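Local coordinates for L-hydantoinase (Arthrobacter aurescens, PDB 1GKR), which hydrolyses 5-substituted hydantoins as a zinc-dependent, tetrameric cyclic amidase, favouring aryl over alkyl derivatives, with a stereoselectivity that depends on the substrate, at residues A[389-394]-A[422-427]; A[82-87]-A[432-437]; A[7-12]-A[45-50]; A[52-57]-A[363-368]. One frame throughout, in Å; residues are numbered along the deposited sequence.

Contact 1: residues A[389-394]-A[422-427]; sequences LLILDL and APVLTM
Leu389 and Met427 lie side by side at the buried end of an antiparallel strand pair. The Leu389 branch ending in CD2 runs along the methionine, 3.6 Å from Met427 CG, with SD and CE also close to the same methyl. Met427 reaches this place with CG set between its backbone N and carbonyl carbon (chi1 72°) and a bend at chi3. Without the thioether, as with an alanine here, both Leu389 methyls would probably lose their neighbour and a gap would open on this face. Next along it, Ile391 CD1 meets Leu425 CG at 3.9 Å. The reverse face carries Leu390, whose CD2 lies against Thr426 CB while CD1 reaches Pro423 CB at 4.1 Å.

The other end is more open, with Asp393, Ala422, Pro423 and Val424 all partly exposed. Val424 sits where strand 418-428 turns a corner: its N donates to Ile391 O (2.9 Å), whereas Ile391 N bonds to Leu425 O. Its CG2 meets Ile391 CG2 at about a right angle, and its CG1 lies against Asp393 CB. Asp393 and Ala422 are joined by two longer backbone bonds, Asp393 N to Ala422 O and Ala422 N to Asp393 O, each 3.2 Å. The Asp393 carboxylate turns to the backbone N of Asp395 instead of crossing the contact.

Backbone bonds thus hold the pair along its length while apolar side chains shield it: Leu390 and Pro423 meet Leu342 of helix 341-350 on one face, consistent with beta-sandwich strands laid against the barrel.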
loop_
_atom_site.group_PDB
_atom_site.type_symbol
_atom_site.label_atom_id
_atom_site.label_comp_id
_atom_site.label_asym_id
_atom_site.label_seq_id
_atom_site.Cartn_x
_atom_site.Cartn_y
_atom_site.Cartn_z
ATOM N N LEU A 389 -40.026 15.128 6.631
ATOM C CA LEU A 389 -39.375 15.100 7.932
ATOM C C LEU A 389 -39.856 13.988 8.807
ATOM O O LEU A 389 -40.852 13.324 8.544
ATOM C CB LEU A 389 -39.611 16.353 8.780
ATOM C CG LEU A 389 -40.150 17.738 8.460
ATOM C CD1 LEU A 389 -40.301 17.964 6.989
ATOM C CD2 LEU A 389 -41.454 17.879 9.165
ATOM N N LEU A 390 -39.140 13.864 9.908
ATOM C CA LEU A 390 -39.429 12.905 10.945
ATOM C C LEU A 390 -39.198 13.674 12.243
ATOM O O LEU A 390 -38.181 14.360 12.395
ATOM C CB LEU A 390 -38.456 11.716 10.898
ATOM C CG LEU A 390 -38.271 10.885 9.621
ATOM C CD1 LEU A 390 -37.422 9.650 9.925
ATOM C CD2 LEU A 390 -39.621 10.460 9.100
ATOM N N ILE A 391 -40.158 13.623 13.156
ATOM C CA ILE A 391 -39.950 14.239 14.450
ATOM C C ILE A 391 -39.529 13.004 15.245
ATOM O O ILE A 391 -40.236 12.001 15.261
ATOM C CB ILE A 391 -41.237 14.841 15.025
ATOM C CG1 ILE A 391 -41.658 16.048 14.184
ATOM C CG2 ILE A 391 -41.004 15.269 16.468
ATOM C CD1 ILE A 391 -42.906 16.753 14.672
ATOM N N LEU A 392 -38.359 13.056 15.863
ATOM C CA LEU A 392 -37.858 11.918 16.616
ATOM C C LEU A 392 -38.137 11.986 18.102
ATOM O O LEU A 392 -38.463 13.028 18.637
ATOM C CB LEU A 392 -36.349 11.791 16.413
ATOM C CG LEU A 392 -35.824 10.921 15.272
ATOM C CD1 LEU A 392 -36.572 11.174 13.987
ATOM C CD2 LEU A 392 -34.351 11.218 15.106
ATOM N N ASP A 393 -38.017 10.847 18.761
ATOM C CA ASP A 393 -38.188 10.775 20.196
ATOM C C ASP A 393 -37.132 9.770 20.627
ATOM O O ASP A 393 -37.307 8.561 20.442
ATOM C CB ASP A 393 -39.576 10.263 20.562
ATOM C CG ASP A 393 -39.871 10.402 22.044
ATOM O OD1 ASP A 393 -38.997 10.072 22.874
ATOM O OD2 ASP A 393 -40.988 10.840 22.383
ATOM N N LEU A 394 -36.023 10.270 21.168
ATOM C CA LEU A 394 -34.942 9.399 21.604
ATOM C C LEU A 394 -35.103 8.933 23.040
ATOM O O LEU A 394 -34.179 8.384 23.636
ATOM C CB LEU A 394 -33.583 10.091 21.438
ATOM C CG LEU A 394 -33.049 10.324 20.020
ATOM C CD1 LEU A 394 -33.616 9.283 19.060
ATOM C CD2 LEU A 394 -33.446 11.690 19.559
ATOM N N ALA A 422 -37.252 6.371 18.118
ATOM C CA ALA A 422 -38.009 6.108 16.907
ATOM C C ALA A 422 -38.715 7.334 16.381
ATOM O O ALA A 422 -38.945 8.295 17.114
ATOM C CB ALA A 422 -39.026 5.018 17.170
ATOM N N PRO A 423 -39.048 7.333 15.088
ATOM C CA PRO A 423 -39.748 8.508 14.567
ATOM C C PRO A 423 -41.168 8.419 15.120
ATOM O O PRO A 423 -41.733 7.331 15.159
ATOM C CB PRO A 423 -39.697 8.305 13.055
ATOM C CG PRO A 423 -39.669 6.799 12.912
ATOM C CD PRO A 423 -38.761 6.347 14.030
ATOM N N VAL A 424 -41.736 9.539 15.556
ATOM C CA VAL A 424 -43.091 9.553 16.111
ATOM C C VAL A 424 -44.051 10.327 15.215
ATOM O O VAL A 424 -45.233 10.451 15.511
ATOM C CB VAL A 424 -43.124 10.205 17.523
ATOM C CG1 VAL A 424 -42.171 9.482 18.456
ATOM C CG2 VAL A 424 -42.740 11.676 17.427
ATOM N N LEU A 425 -43.531 10.860 14.122
ATOM C CA LEU A 425 -44.333 11.622 13.171
ATOM C C LEU A 425 -43.502 11.559 11.907
ATOM O O LEU A 425 -42.289 11.753 11.939
ATOM C CB LEU A 425 -44.467 13.083 13.625
ATOM C CG LEU A 425 -45.217 14.206 12.874
ATOM C CD1 LEU A 425 -44.769 14.330 11.435
ATOM C CD2 LEU A 425 -46.686 13.945 12.931
ATOM N N THR A 426 -44.136 11.247 10.794
ATOM C CA THR A 426 -43.391 11.214 9.565
ATOM C C THR A 426 -44.258 11.837 8.499
ATOM O O THR A 426 -45.440 11.503 8.378
ATOM C CB THR A 426 -42.944 9.765 9.185
ATOM O OG1 THR A 426 -43.348 9.471 7.846
ATOM C CG2 THR A 426 -43.497 8.749 10.145
ATOM N N MET A 427 -43.694 12.798 7.774
ATOM C CA MET A 427 -44.447 13.441 6.718
ATOM C C MET A 427 -43.672 13.484 5.425
ATOM O O MET A 427 -42.435 13.587 5.425
ATOM C CB MET A 427 -44.860 14.870 7.104
ATOM C CG MET A 427 -43.759 15.921 7.135
ATOM S SD MET A 427 -44.404 17.640 6.914
ATOM C CE MET A 427 -45.206 17.945 8.455
#

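Contact 2: residues A[82-87]-A[432-437]; sequences AAVGGI and VVAEKG
The flat groups where Ala83 and Val84 meet Ala434 are peptides, not rings. The methyl of Ala434 sits above one face of the peptide joining Ala83 to Val84, with Ala434 CB 3.9 Å from Ala83 C and 4.2 Å from Val84 N. Flanking that peptide are the side chains of its own two residues. The methyl Ala83 CB is 4.2 Å from Ala434 CB and equally near Val433 CG2, while Val84 CG1 comes within 4.3 Å of the carbonyl Gly437 O, at the solvent side of the contact. No hydrogen bond crosses between 82-87 and 432-437; the fit is one of small side chains, which lets a helix backbone come close to a strand.

Both partners are irregular here. The helix stops in a Schellman motif, with Ile87 N bonded to Ala82 O at 3.0 Å and Gly86 taking a positive phi. On the strand, Val433 and Ala434 together face Thr426 in a classic beta bulge, and both turn their side chains to the helix.

Helix 75-85 links the parallel strands 51-62 and 87-92, a beta-alpha-beta crossover of the TIM barrel, and strand 431-435 belongs to the beta-sandwich part that packs beside the barrel, as in related hydantoinases.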
loop_
_atom_site.group_PDB
_atom_site.type_symbol
_atom_site.label_atom_id
_atom_site.label_comp_id
_atom_site.label_asym_id
_atom_site.label_seq_id
_atom_site.Cartn_x
_atom_site.Cartn_y
_atom_site.Cartn_z
ATOM N N ALA A 82 -42.804 1.267 5.976
ATOM C CA ALA A 82 -41.845 2.324 5.705
ATOM C C ALA A 82 -42.328 3.588 6.409
ATOM O O ALA A 82 -41.595 4.198 7.192
ATOM C CB ALA A 82 -41.734 2.571 4.212
ATOM N N ALA A 83 -43.572 3.970 6.138
ATOM C CA ALA A 83 -44.134 5.166 6.741
ATOM C C ALA A 83 -43.952 5.219 8.247
ATOM O O ALA A 83 -43.491 6.223 8.767
ATOM C CB ALA A 83 -45.596 5.287 6.402
ATOM N N VAL A 84 -44.297 4.161 8.969
ATOM C CA VAL A 84 -44.129 4.255 10.412
ATOM C C VAL A 84 -42.669 4.177 10.775
ATOM O O VAL A 84 -42.264 4.688 11.812
ATOM C CB VAL A 84 -44.899 3.156 11.187
ATOM C CG1 VAL A 84 -46.324 3.100 10.712
ATOM C CG2 VAL A 84 -44.227 1.823 11.031
ATOM N N GLY A 85 -41.882 3.537 9.916
ATOM C CA GLY A 85 -40.456 3.400 10.166
ATOM C C GLY A 85 -39.670 4.660 9.841
ATOM O O GLY A 85 -38.468 4.700 10.035
ATOM N N GLY A 86 -40.342 5.688 9.338
ATOM C CA GLY A 86 -39.661 6.926 9.011
ATOM C C GLY A 86 -38.978 6.955 7.653
ATOM O O GLY A 86 -38.234 7.890 7.353
ATOM N N ILE A 87 -39.219 5.937 6.831
ATOM C CA ILE A 87 -38.623 5.872 5.502
ATOM C C ILE A 87 -39.603 6.497 4.519
ATOM O O ILE A 87 -40.600 5.892 4.143
ATOM C CB ILE A 87 -38.310 4.406 5.122
ATOM C CG1 ILE A 87 -37.268 3.861 6.101
ATOM C CG2 ILE A 87 -37.818 4.296 3.678
ATOM C CD1 ILE A 87 -36.887 2.429 5.837
ATOM N N VAL A 432 -48.771 14.775 6.812
ATOM C CA VAL A 432 -48.483 13.733 7.788
ATOM C C VAL A 432 -49.010 12.397 7.301
ATOM O O VAL A 432 -50.220 12.224 7.156
ATOM C CB VAL A 432 -49.117 14.048 9.152
ATOM C CG1 VAL A 432 -48.726 12.978 10.170
ATOM C CG2 VAL A 432 -48.661 15.406 9.623
ATOM N N VAL A 433 -48.105 11.456 7.038
ATOM C CA VAL A 433 -48.513 10.139 6.555
ATOM C C VAL A 433 -48.566 9.143 7.697
ATOM O O VAL A 433 -49.245 8.130 7.613
ATOM C CB VAL A 433 -47.559 9.588 5.471
ATOM C CG1 VAL A 433 -47.547 10.505 4.251
ATOM C CG2 VAL A 433 -46.183 9.432 6.045
ATOM N N ALA A 434 -47.850 9.423 8.769
ATOM C CA ALA A 434 -47.879 8.522 9.895
ATOM C C ALA A 434 -47.641 9.338 11.130
ATOM O O ALA A 434 -46.760 10.198 11.170
ATOM C CB ALA A 434 -46.818 7.455 9.756
ATOM N N GLU A 435 -48.460 9.089 12.135
ATOM C CA GLU A 435 -48.327 9.796 13.381
ATOM C C GLU A 435 -48.535 8.768 14.463
ATOM O O GLU A 435 -49.531 8.055 14.467
ATOM C CB GLU A 435 -49.359 10.912 13.468
ATOM C CG GLU A 435 -49.428 11.581 14.819
ATOM C CD GLU A 435 -49.984 12.986 14.732
ATOM O OE1 GLU A 435 -50.974 13.195 13.992
ATOM O OE2 GLU A 435 -49.430 13.881 15.409
ATOM N N LYS A 436 -47.557 8.688 15.359
ATOM C CA LYS A 436 -47.561 7.744 16.466
ATOM C C LYS A 436 -48.205 6.395 16.127
ATOM O O LYS A 436 -49.222 6.007 16.707
ATOM C CB LYS A 436 -48.213 8.389 17.696
ATOM C CG LYS A 436 -49.476 9.165 17.394
ATOM C CD LYS A 436 -49.899 10.045 18.567
ATOM C CE LYS A 436 -51.223 10.758 18.263
ATOM N NZ LYS A 436 -51.727 11.570 19.416
ATOM N N GLY A 437 -47.600 5.701 15.159
ATOM C CA GLY A 437 -48.057 4.379 14.755
ATOM C C GLY A 437 -49.251 4.230 13.826
ATOM O O GLY A 437 -49.623 3.108 13.477
#

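Contact 3: residues A[7-12]-A[45-50]; sequences KNCRLV and IDAGGK
Asn8 and Asp46 are brought together by their first torsions: Asn8 sets CG opposite its own carbonyl carbon (chi1 -55°), and Asp46 sets CG opposite its backbone nitrogen (chi1 -166°). Asn8 ND2 then donates to Asp46 OD1 at 2.9 Å, the bond lying in the amide plane but arriving from above the carboxylate. The same oxygen takes the N-H of Gly48 on its anti side, closing an Asx turn, so two donors hold the carboxylate's rotation. Its other oxygen, Asp46 OD2, forms a salt bridge with Lys7 NZ at 3.6 Å.

Backbone bonds run beside these. Lys7 pairs in parallel with Asp46, giving Lys7 N to Ile45 O and Ala47 N to Lys7 O, both 2.8 Å. Ala47 to Lys50 then form a type I' turn, and Gly49 N donates to Asn8 O at 2.7 Å. At the far end Arg10 N bonds to Lys50 O at 3.2 Å, and the guanidinium makes weak bonds to Gly49 O through NE and NH2, while NH1 forms a salt bridge with Glu19 OE2 of strand 16-25. A leucine in place of Arg10 would probably leave Gly49 O without these donors and Glu19 without its salt-bridge mate.

Strand 9-13 lies between strand 16-25, antiparallel to it, and strand 51-62, parallel to it; the turn at 47-50 leads directly into the latter, while Ile45 and Lys50 touch Ile391 of strand 389-393.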
loop_
_atom_site.group_PDB
_atom_site.type_symbol
_atom_site.label_atom_id
_atom_site.label_comp_id
_atom_site.label_asym_id
_atom_site.label_seq_id
_atom_site.Cartn_x
_atom_site.Cartn_y
_atom_site.Cartn_z
ATOM N N LYS A 7 -42.589 23.982 14.235
ATOM C CA LYS A 7 -41.715 24.830 15.017
ATOM C C LYS A 7 -41.008 24.195 16.191
ATOM O O LYS A 7 -41.413 23.140 16.686
ATOM C CB LYS A 7 -42.450 26.099 15.450
ATOM C CG LYS A 7 -43.798 25.935 16.073
ATOM C CD LYS A 7 -44.486 27.302 16.041
ATOM C CE LYS A 7 -45.678 27.365 16.986
ATOM N NZ LYS A 7 -45.291 27.123 18.421
ATOM N N ASN A 8 -39.927 24.858 16.604
ATOM C CA ASN A 8 -39.083 24.416 17.700
ATOM C C ASN A 8 -38.430 23.114 17.317
ATOM O O ASN A 8 -38.496 22.125 18.047
ATOM C CB ASN A 8 -39.900 24.245 18.973
ATOM C CG ASN A 8 -40.656 25.497 19.324
ATOM O OD1 ASN A 8 -40.081 26.585 19.357
ATOM N ND2 ASN A 8 -41.955 25.360 19.578
ATOM N N CYS A 9 -37.807 23.122 16.149
ATOM C CA CYS A 9 -37.135 21.938 15.657
ATOM C C CYS A 9 -35.677 22.027 16.004
ATOM O O CYS A 9 -35.103 23.110 16.000
ATOM C CB CYS A 9 -37.208 21.850 14.135
ATOM S SG CYS A 9 -38.827 21.818 13.419
ATOM N N ARG A 10 -35.082 20.889 16.317
ATOM C CA ARG A 10 -33.653 20.833 16.559
ATOM C C ARG A 10 -33.304 20.027 15.309
ATOM O O ARG A 10 -33.187 18.807 15.323
ATOM C CB ARG A 10 -33.339 20.081 17.846
ATOM C CG ARG A 10 -32.124 20.637 18.549
ATOM C CD ARG A 10 -31.758 19.821 19.767
ATOM N NE ARG A 10 -32.717 20.012 20.844
ATOM C CZ ARG A 10 -32.767 21.104 21.599
ATOM N NH1 ARG A 10 -31.901 22.092 21.387
ATOM N NH2 ARG A 10 -33.686 21.212 22.556
ATOM N N LEU A 11 -33.218 20.762 14.212
ATOM C CA LEU A 11 -32.969 20.244 12.877
ATOM C C LEU A 11 -31.577 19.661 12.661
ATOM O O LEU A 11 -30.578 20.364 12.805
ATOM C CB LEU A 11 -33.243 21.389 11.911
ATOM C CG LEU A 11 -33.133 21.246 10.409
ATOM C CD1 LEU A 11 -33.781 19.953 9.942
ATOM C CD2 LEU A 11 -33.820 22.459 9.789
ATOM N N VAL A 12 -31.497 18.379 12.307
ATOM C CA VAL A 12 -30.188 17.761 12.102
ATOM C C VAL A 12 -29.821 17.445 10.657
ATOM O O VAL A 12 -30.648 16.981 9.864
ATOM C CB VAL A 12 -30.010 16.487 12.995
ATOM C CG1 VAL A 12 -31.321 16.068 13.568
ATOM C CG2 VAL A 12 -29.370 15.360 12.217
ATOM N N ILE A 45 -47.381 22.482 13.662
ATOM C CA ILE A 45 -46.868 21.346 14.400
ATOM C C ILE A 45 -45.779 21.855 15.330
ATOM O O ILE A 45 -44.863 22.556 14.901
ATOM C CB ILE A 45 -46.215 20.306 13.476
ATOM C CG1 ILE A 45 -47.131 19.958 12.301
ATOM C CG2 ILE A 45 -45.865 19.076 14.287
ATOM C CD1 ILE A 45 -48.224 19.025 12.654
ATOM N N ASP A 46 -45.868 21.505 16.603
ATOM C CA ASP A 46 -44.849 21.934 17.545
ATOM C C ASP A 46 -43.974 20.734 17.839
ATOM O O ASP A 46 -44.446 19.754 18.416
ATOM C CB ASP A 46 -45.479 22.412 18.847
ATOM C CG ASP A 46 -44.498 23.187 19.721
ATOM O OD1 ASP A 46 -43.299 22.819 19.777
ATOM O OD2 ASP A 46 -44.939 24.164 20.365
ATOM N N ALA A 47 -42.706 20.802 17.445
ATOM C CA ALA A 47 -41.787 19.694 17.686
ATOM C C ALA A 47 -41.344 19.700 19.150
ATOM O O ALA A 47 -40.780 18.723 19.649
ATOM C CB ALA A 47 -40.577 19.802 16.759
ATOM N N GLY A 48 -41.600 20.816 19.828
ATOM C CA GLY A 48 -41.245 20.938 21.228
ATOM C C GLY A 48 -39.774 20.737 21.510
ATOM O O GLY A 48 -39.397 20.296 22.597
ATOM N N GLY A 49 -38.935 21.051 20.528
ATOM C CA GLY A 49 -37.507 20.904 20.714
ATOM C C GLY A 49 -36.937 19.519 20.476
ATOM O O GLY A 49 -35.774 19.260 20.819
ATOM N N LYS A 50 -37.733 18.613 19.913
ATOM C CA LYS A 50 -37.211 17.276 19.639
ATOM C C LYS A 50 -36.390 17.355 18.360
ATOM O O LYS A 50 -36.473 18.335 17.613
ATOM C CB LYS A 50 -38.341 16.264 19.459
ATOM C CG LYS A 50 -39.261 16.150 20.658
ATOM C CD LYS A 50 -40.061 14.853 20.629
ATOM C CE LYS A 50 -41.321 14.969 21.462
ATOM N NZ LYS A 50 -42.225 15.988 20.851
#

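Contact 4: residues A[52-57]-A[363-368]; sequences VMPGVV and VMCEKP
Cys365 points its thiol into the bend of the chain at Pro54 and Gly55. With SG opposite the carbonyl carbon of its own residue (chi1 -49°), the sulfur lies 3.5 Å from Pro54 O and is also near Gly55 O. The bend of Met53 at chi3 turns its CE toward the sulfur, 3.7 Å from Cys365 SG. Pro54 CB faces Cys365 CB, so carbonyl oxygens and hydrocarbon of residues 53-56 line one side of the cysteine.

The valines that follow take up the neighbouring helix residues. Val56 holds CG1 opposite its backbone N (chi1 167°), which carries that methyl alongside Met364, 3.4 Å from Met364 O and 4.2 Å from Met364 CE. Val57 crosses Pro368 at a slant, with Val57 CG1 4.1 Å from Pro368 CB, and the proline ring also rests against Val57 O through CG.

One hydrogen bond ties the two segments: Val57 N donates to Met364 O at 3.0 Å. The helix is disturbed at this place, with a wider pi-type turn at 363-366 and a kink at Pro368. The proline has no N-H to give to the carbonyl four residues back, which is Met364 O, and Val57 supplies one instead.

All eight touching residues are buried. The side chain of Pro368 is about 9 Å from that of the zinc ligand His60. Strand 51-62 passes here from the beta-sandwich part, where 52-54 pair with strands 9-13 and 389-393, into the first strand of the TIM barrel, and helix 357-372 packs over the join.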
loop_
_atom_site.group_PDB
_atom_site.type_symbol
_atom_site.label_atom_id
_atom_site.label_comp_id
_atom_site.label_asym_id
_atom_site.label_seq_id
_atom_site.Cartn_x
_atom_site.Cartn_y
_atom_site.Cartn_z
ATOM N N VAL A 52 -35.410 16.881 14.627
ATOM C CA VAL A 52 -36.139 16.731 13.383
ATOM C C VAL A 52 -35.093 16.408 12.320
ATOM O O VAL A 52 -34.066 17.074 12.246
ATOM C CB VAL A 52 -36.888 18.018 13.015
ATOM C CG1 VAL A 52 -37.489 17.892 11.618
ATOM C CG2 VAL A 52 -37.991 18.270 14.025
ATOM N N MET A 53 -35.337 15.374 11.518
ATOM C CA MET A 53 -34.394 14.977 10.473
ATOM C C MET A 53 -35.121 14.746 9.159
ATOM O O MET A 53 -36.348 14.631 9.130
ATOM C CB MET A 53 -33.658 13.697 10.869
ATOM C CG MET A 53 -34.561 12.494 11.003
ATOM S SD MET A 53 -33.659 11.013 11.478
ATOM C CE MET A 53 -33.240 10.365 9.916
ATOM N N PRO A 54 -34.377 14.686 8.042
ATOM C CA PRO A 54 -35.040 14.461 6.754
ATOM C C PRO A 54 -35.562 13.033 6.712
ATOM O O PRO A 54 -35.064 12.167 7.441
ATOM C CB PRO A 54 -33.918 14.682 5.738
ATOM C CG PRO A 54 -32.944 15.550 6.480
ATOM C CD PRO A 54 -32.942 14.948 7.847
ATOM N N GLY A 55 -36.562 12.793 5.872
ATOM C CA GLY A 55 -37.091 11.455 5.764
ATOM C C GLY A 55 -35.970 10.532 5.323
ATOM O O GLY A 55 -35.095 10.927 4.549
ATOM N N VAL A 56 -35.972 9.305 5.824
ATOM C CA VAL A 56 -34.944 8.349 5.442
ATOM C C VAL A 56 -35.150 7.908 3.997
ATOM O O VAL A 56 -36.282 7.682 3.572
ATOM C CB VAL A 56 -34.991 7.112 6.330
ATOM C CG1 VAL A 56 -34.137 6.007 5.725
ATOM C CG2 VAL A 56 -34.508 7.481 7.729
ATOM N N VAL A 57 -34.059 7.808 3.245
ATOM C CA VAL A 57 -34.109 7.374 1.858
ATOM C C VAL A 57 -33.455 6.001 1.809
ATOM O O VAL A 57 -32.240 5.889 1.939
ATOM C CB VAL A 57 -33.335 8.344 0.925
ATOM C CG1 VAL A 57 -33.219 7.754 -0.470
ATOM C CG2 VAL A 57 -34.058 9.685 0.859
ATOM N N VAL A 363 -25.587 8.926 6.253
ATOM C CA VAL A 363 -25.657 7.614 5.611
ATOM C C VAL A 363 -27.075 7.087 5.309
ATOM O O VAL A 363 -27.239 6.196 4.464
ATOM C CB VAL A 363 -24.923 6.552 6.451
ATOM C CG1 VAL A 363 -23.507 6.980 6.715
ATOM C CG2 VAL A 363 -25.654 6.328 7.740
ATOM N N MET A 364 -28.088 7.628 5.988
ATOM C CA MET A 364 -29.458 7.179 5.779
ATOM C C MET A 364 -30.316 8.136 4.983
ATOM O O MET A 364 -31.412 7.762 4.558
ATOM C CB MET A 364 -30.148 6.879 7.117
ATOM C CG MET A 364 -29.571 5.673 7.794
ATOM S SD MET A 364 -30.442 5.157 9.257
ATOM C CE MET A 364 -31.646 4.043 8.552
ATOM N N CYS A 365 -29.835 9.362 4.775
ATOM C CA CYS A 365 -30.606 10.344 4.025
ATOM C C CYS A 365 -29.830 11.023 2.913
ATOM O O CYS A 365 -30.170 10.902 1.741
ATOM C CB CYS A 365 -31.144 11.426 4.962
ATOM S SG CYS A 365 -31.965 10.811 6.451
ATOM N N GLU A 366 -28.782 11.743 3.287
ATOM C CA GLU A 366 -27.994 12.488 2.321
ATOM C C GLU A 366 -27.284 11.711 1.220
ATOM O O GLU A 366 -27.597 11.907 0.043
ATOM C CB GLU A 366 -26.995 13.371 3.064
ATOM C CG GLU A 366 -27.631 14.622 3.640
ATOM C CD GLU A 366 -26.766 15.311 4.680
ATOM O OE1 GLU A 366 -25.525 15.279 4.525
ATOM O OE2 GLU A 366 -27.338 15.896 5.635
ATOM N N LYS A 367 -26.339 10.842 1.579
ATOM C CA LYS A 367 -25.603 10.105 0.563
ATOM C C LYS A 367 -26.482 9.280 -0.380
ATOM O O LYS A 367 -26.320 9.340 -1.607
ATOM C CB LYS A 367 -24.529 9.224 1.211
ATOM C CG LYS A 367 -23.126 9.805 1.114
ATOM C CD LYS A 367 -22.192 9.169 2.147
ATOM C CE LYS A 367 -20.753 9.645 1.968
ATOM N NZ LYS A 367 -20.713 11.127 1.777
ATOM N N PRO A 368 -27.405 8.476 0.167
ATOM C CA PRO A 368 -28.202 7.737 -0.814
ATOM C C PRO A 368 -28.866 8.676 -1.848
ATOM O O PRO A 368 -28.785 8.431 -3.043
ATOM C CB PRO A 368 -29.197 6.954 0.055
ATOM C CG PRO A 368 -29.060 7.574 1.447
ATOM C CD PRO A 368 -27.660 8.004 1.538
#

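Contact 4 is the deepest and contact 3 the most exposed, their centres about 11 and 26 Å from the centre of the chain; contacts 1 and 2 are buried at intermediate depth. Strand 51-62 connects much of the set: it belongs to contact 4, bonds to Leu390 of contact 1, to Arg10 and Val12 of contact 3, and to Gly86 of contact 2. Contacts 1 and 2 share the hairpin of strands 418-428 and 431-435. The chemistry follows position: charged and amide groups at the surface in contact 3, backbone pairing with aliphatic cover in contact 1, bare apolar packing in contact 2, and sulfur, proline and valine around one hydrogen bond in contact 4.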